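Local coordinates for sensor protein (Shewanella oneidensis, PDB 3LIC), which is a putative membrane-bound histidine kinase whose extracellular PDC-fold domain probably senses signals for a two-component regulatory system, at residues Leu89-Tyr93 with Leu104-Ala108. Sequence-based numbering, arbitrary orientation.
Sequences LFSPY and LDIGA
Asp105 OD1 is gripped by two backbone amides. Ser91 N donates to Asp105 OD1 across the contact at 2.8 Å, with an N-H...O angle of 164°. Gly107 N donates to Asp105 OD1 at 3.0 Å from the opposite face of the carboxylate. Asp105 is the N-cap residue of helix 106-109, and the bond from Gly107 N is its capping bond. With CG anti to the backbone N (chi1 177°), OD1 reaches between Ser91 N and Gly107 N. Ile106 N donates a hydrogen bond to Ser91 O, arriving from above the carbonyl plane.

The packed part holds Tyr93, Ile106, Ser91 and Phe90. Ile106 CD1 makes an off-centre CH-pi contact with the Tyr93 ring, 4.1 Å from its centroid. Leu104 CD2 touches the same ring at its edge, 3.8 Å from Tyr93 CD2. Tyr93 OH hydrogen-bonds Asp166 OD1. Ser91 OG is buried against Ile106 CB and has no polar partner. Asp105 OD2 lies at the edge of the buried Phe90 ring, 3.4 Å from Phe90 CD1, with ring and carboxylate planes 84° apart.

These segments join strands 92-96 and 101-105, the antiparallel hairpin at one edge of the six-stranded sheet of the first PDC domain. Leu104 N donates to Tyr93 O in the carbonyl plane. Pro92 pairs with Asp105 without hydrogen bonds.

Toward Leu89 the contact is wetter. A water donates to both Leu89 O and Asp105 OD2. Leu89 is partly exposed, yet the Gly107 backbone packs closely against Leu89 and Phe90. Leu89 CB rests on Gly107 O at 3.6 Å.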
loop_
_atom_site.group_PDB
_atom_site.type_symbol
_atom_site.label_atom_id
_atom_site.label_comp_id
_atom_site.label_asym_id
_atom_site.label_seq_id
_atom_site.Cartn_x
_atom_site.Cartn_y
_atom_site.Cartn_z
ATOM N N LEU A 89 -18.576 -17.202 7.880
ATOM C CA LEU A 89 -17.710 -16.114 7.459
ATOM C C LEU A 89 -18.481 -14.854 7.734
ATOM O O LEU A 89 -19.696 -14.798 7.493
ATOM C CB LEU A 89 -17.374 -16.209 5.946
ATOM C CG LEU A 89 -16.534 -17.440 5.492
ATOM C CD1 LEU A 89 -16.194 -17.300 4.042
ATOM C CD2 LEU A 89 -15.233 -17.647 6.325
ATOM N N PHE A 90 -17.817 -13.849 8.279
ATOM C CA PHE A 90 -18.515 -12.595 8.480
ATOM C C PHE A 90 -17.492 -11.490 8.393
ATOM O O PHE A 90 -16.564 -11.448 9.161
ATOM C CB PHE A 90 -19.247 -12.615 9.854
ATOM C CG PHE A 90 -19.996 -11.285 10.225
ATOM C CD1 PHE A 90 -20.895 -10.686 9.349
ATOM C CD2 PHE A 90 -19.860 -10.731 11.502
ATOM C CE1 PHE A 90 -21.584 -9.507 9.675
ATOM C CE2 PHE A 90 -20.564 -9.562 11.878
ATOM C CZ PHE A 90 -21.408 -8.929 10.947
ATOM N N SER A 91 -17.663 -10.576 7.446
ATOM C CA SER A 91 -16.692 -9.530 7.274
ATOM C C SER A 91 -17.250 -8.267 6.647
ATOM O O SER A 91 -16.950 -7.910 5.509
ATOM C CB SER A 91 -15.445 -10.060 6.578
ATOM O OG SER A 91 -14.595 -9.012 6.131
ATOM N N PRO A 92 -18.034 -7.527 7.445
ATOM C CA PRO A 92 -18.452 -6.185 7.007
ATOM C C PRO A 92 -17.282 -5.367 6.443
ATOM O O PRO A 92 -16.196 -5.382 7.008
ATOM C CB PRO A 92 -18.927 -5.549 8.301
ATOM C CG PRO A 92 -19.406 -6.784 9.146
ATOM C CD PRO A 92 -18.440 -7.849 8.838
ATOM N N TYR A 93 -17.531 -4.601 5.391
ATOM C CA TYR A 93 -16.482 -3.863 4.713
ATOM C C TYR A 93 -17.098 -2.666 4.019
ATOM O O TYR A 93 -18.119 -2.808 3.361
ATOM C CB TYR A 93 -15.867 -4.800 3.654
ATOM C CG TYR A 93 -14.877 -4.153 2.731
ATOM C CD1 TYR A 93 -13.645 -3.653 3.218
ATOM C CD2 TYR A 93 -15.127 -4.076 1.357
ATOM C CE1 TYR A 93 -12.716 -3.050 2.355
ATOM C CE2 TYR A 93 -14.197 -3.497 0.500
ATOM C CZ TYR A 93 -13.023 -2.982 0.997
ATOM O OH TYR A 93 -12.123 -2.451 0.106
ATOM N N LEU A 104 -20.374 -4.186 1.771
ATOM C CA LEU A 104 -20.762 -5.575 1.613
ATOM C C LEU A 104 -20.175 -6.351 2.752
ATOM O O LEU A 104 -19.130 -5.958 3.307
ATOM C CB LEU A 104 -20.310 -6.205 0.276
ATOM C CG LEU A 104 -18.829 -6.463 0.012
ATOM C CD1 LEU A 104 -18.600 -7.570 -1.066
ATOM C CD2 LEU A 104 -18.272 -5.149 -0.432
ATOM N N ASP A 105 -20.857 -7.420 3.107
ATOM C CA ASP A 105 -20.282 -8.415 3.921
ATOM C C ASP A 105 -19.422 -9.315 3.015
ATOM O O ASP A 105 -19.952 -10.130 2.227
ATOM C CB ASP A 105 -21.386 -9.213 4.631
ATOM C CG ASP A 105 -20.827 -10.314 5.452
ATOM O OD1 ASP A 105 -19.590 -10.479 5.477
ATOM O OD2 ASP A 105 -21.599 -11.053 6.071
ATOM N N ILE A 106 -18.092 -9.164 3.098
ATOM C CA ILE A 106 -17.224 -9.924 2.203
ATOM C C ILE A 106 -17.458 -11.451 2.379
ATOM O O ILE A 106 -17.348 -12.215 1.461
ATOM C CB ILE A 106 -15.758 -9.528 2.469
ATOM C CG1 ILE A 106 -15.498 -8.094 2.011
ATOM C CG2 ILE A 106 -14.762 -10.418 1.780
ATOM C CD1 ILE A 106 -13.987 -7.690 2.209
ATOM N N GLY A 107 -17.823 -11.895 3.568
ATOM C CA GLY A 107 -17.896 -13.323 3.806
ATOM C C GLY A 107 -19.204 -13.912 3.226
ATOM O O GLY A 107 -19.338 -15.113 3.145
ATOM N N ALA A 108 -20.158 -13.069 2.826
ATOM C CA ALA A 108 -21.442 -13.517 2.264
ATOM C C ALA A 108 -21.432 -13.255 0.768
ATOM O O ALA A 108 -21.870 -14.110 -0.027
ATOM C CB ALA A 108 -22.662 -12.761 2.951
HETATM O O HOH W 1 -21.747 -13.419 6.717
#